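Local coordinates for adenylate cyclase (Hippeastrum hybrid cultivar, PDB 6YP4), which hydrolyses triphosphate, probably with magnesium, as a CYTH-superfamily enzyme, and binds a GTP analogue in its tunnel, at residues G192-K195 / F196-F199. Numbering follows the deposited sequence.
Sequences GASK and FAVF. With GCP (phosphomethylphosphonic acid guanylate ester), chain B.
An N-cap opens the short helix 195-201: Ser194 OG accepts from Ala197 N at 3.1 Å, with an N-H...O angle of 165°. Placed between its own backbone N and carbonyl carbon (chi1 59°), the hydroxyl oxygen faces the first turn of the helix and also meets the Ala197 methyl. The first helical bonds follow, from Val198 N to Ser194 O (3.1 Å) and from Phe199 N to Lys195 O (2.8 Å). With an alanine at Ser194, Ala197 N would probably be left without its capping acceptor, and the first turn less firmly fixed. Ahead of the cap, the methyl of Ala193 lies 4.1 Å from Ala197 CB and about as far from Val198 CG2, a small apolar patch beside the turn. In the antiparallel tunnel fold of CYTH proteins, this helix brings Lys195 to the ligand. Its chain runs out extended and bends at the last torsion (chi4 84°), which lets NZ donate a hydrogen bond to O2G (3.2 Å) on the terminal phosphonate (gamma) group of the GTP analogue. The same ammonium group forms salt bridges with Asp151, Glu162 and Glu164, carboxylates that probably hold it in place beside the phosphonate.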
loop_
_atom_site.group_PDB
_atom_site.type_symbol
_atom_site.label_atom_id
_atom_site.label_comp_id
_atom_site.label_asym_id
_atom_site.label_seq_id
_atom_site.Cartn_x
_atom_site.Cartn_y
_atom_site.Cartn_z
ATOM N N GLY A 192 -13.507 16.865 10.203
ATOM C CA GLY A 192 -13.268 17.570 11.446
ATOM C C GLY A 192 -12.817 16.681 12.588
ATOM O O GLY A 192 -12.477 17.185 13.666
ATOM N N ALA A 193 -12.800 15.363 12.361
ATOM C CA ALA A 193 -12.420 14.395 13.385
ATOM C C ALA A 193 -12.086 13.061 12.728
ATOM O O ALA A 193 -12.618 12.735 11.667
ATOM C CB ALA A 193 -13.535 14.212 14.417
ATOM N N SER A 194 -11.204 12.295 13.376
ATOM C CA SER A 194 -10.807 10.972 12.891
ATOM C C SER A 194 -11.939 9.961 13.076
ATOM O O SER A 194 -12.905 10.201 13.806
ATOM C CB SER A 194 -9.574 10.479 13.644
ATOM O OG SER A 194 -9.855 10.415 15.036
ATOM N N LYS A 195 -11.807 8.786 12.437
ATOM C CA LYS A 195 -12.806 7.748 12.680
ATOM C C LYS A 195 -12.771 7.278 14.128
ATOM O O LYS A 195 -13.814 6.945 14.701
ATOM C CB LYS A 195 -12.631 6.556 11.738
ATOM C CG LYS A 195 -12.559 6.925 10.295
ATOM C CD LYS A 195 -12.161 5.731 9.461
ATOM C CE LYS A 195 -12.673 5.911 8.069
ATOM N NZ LYS A 195 -11.686 6.732 7.334
ATOM N N PHE A 196 -11.586 7.250 14.743
ATOM C CA PHE A 196 -11.506 6.814 16.135
ATOM C C PHE A 196 -12.271 7.768 17.033
ATOM O O PHE A 196 -13.072 7.344 17.872
ATOM C CB PHE A 196 -10.045 6.709 16.582
ATOM C CG PHE A 196 -9.866 6.247 18.009
ATOM C CD1 PHE A 196 -10.296 4.993 18.409
ATOM C CD2 PHE A 196 -9.250 7.069 18.946
ATOM C CE1 PHE A 196 -10.116 4.562 19.726
ATOM C CE2 PHE A 196 -9.063 6.641 20.263
ATOM C CZ PHE A 196 -9.500 5.387 20.650
ATOM N N ALA A 197 -12.044 9.067 16.856
ATOM C CA ALA A 197 -12.749 10.073 17.642
ATOM C C ALA A 197 -14.256 9.958 17.470
ATOM O O ALA A 197 -15.010 10.065 18.447
ATOM C CB ALA A 197 -12.270 11.472 17.242
ATOM N N VAL A 198 -14.715 9.764 16.231
ATOM C CA VAL A 198 -16.147 9.632 15.968
ATOM C C VAL A 198 -16.698 8.379 16.646
ATOM O O VAL A 198 -17.781 8.403 17.251
ATOM C CB VAL A 198 -16.412 9.627 14.450
ATOM C CG1 VAL A 198 -17.833 9.198 14.166
ATOM C CG2 VAL A 198 -16.136 11.008 13.842
ATOM N N PHE A 199 -15.964 7.267 16.542
ATOM C CA PHE A 199 -16.358 6.045 17.234
ATOM C C PHE A 199 -16.570 6.302 18.719
ATOM O O PHE A 199 -17.658 6.055 19.253
ATOM C CB PHE A 199 -15.297 4.964 17.022
ATOM C CG PHE A 199 -15.472 3.759 17.903
ATOM C CD1 PHE A 199 -14.474 3.397 18.805
ATOM C CD2 PHE A 199 -16.623 2.982 17.821
ATOM C CE1 PHE A 199 -14.613 2.286 19.616
ATOM C CE2 PHE A 199 -16.777 1.854 18.634
ATOM C CZ PHE A 199 -15.769 1.512 19.534
HETATM P PG GCP B . -7.894 6.890 8.710
HETATM O O1G GCP B . -8.434 8.201 8.222
HETATM O O2G GCP B . -8.917 5.791 8.523
HETATM O O3G GCP B . -7.519 7.009 10.166
HETATM C C3B GCP B . -6.410 6.491 7.723
HETATM P PB GCP B . -5.682 4.913 8.370
HETATM O O1B GCP B . -5.735 4.831 9.868
HETATM O O2B GCP B . -6.331 3.716 7.718
HETATM O O3A GCP B . -4.103 4.959 7.917
HETATM P PA GCP B . -3.195 3.593 8.019
HETATM O O1A GCP B . -1.849 4.007 8.587
HETATM O O2A GCP B . -3.892 2.649 8.977
HETATM O "O5'" GCP B . -3.071 2.866 6.500
HETATM C "C5'" GCP B . -3.496 3.597 5.358
HETATM C "C4'" GCP B . -2.561 4.852 5.091
HETATM O "O4'" GCP B . -1.036 4.543 5.195
HETATM C "C3'" GCP B . -2.738 5.256 3.892
HETATM O "O3'" GCP B . -2.810 6.703 3.862
HETATM C "C2'" GCP B . -1.483 4.642 2.965
HETATM O "O2'" GCP B . -0.995 5.609 1.961
HETATM C "C1'" GCP B . -0.551 4.237 3.738
HETATM N N9 GCP B . -0.336 2.747 3.545
HETATM C C8 GCP B . -0.928 1.864 4.357
HETATM N N7 GCP B . -0.579 0.621 3.979
HETATM C C5 GCP B . 0.236 0.736 2.919
HETATM C C6 GCP B . 0.887 -0.214 2.134
HETATM O O6 GCP B . 0.757 -1.370 2.371
HETATM N N1 GCP B . 1.657 0.174 1.118
HETATM C C2 GCP B . 1.806 1.499 0.848
HETATM N N2 GCP B . 2.672 1.805 -0.288
HETATM N N3 GCP B . 1.170 2.428 1.612
HETATM C C4 GCP B . 0.386 2.044 2.647
#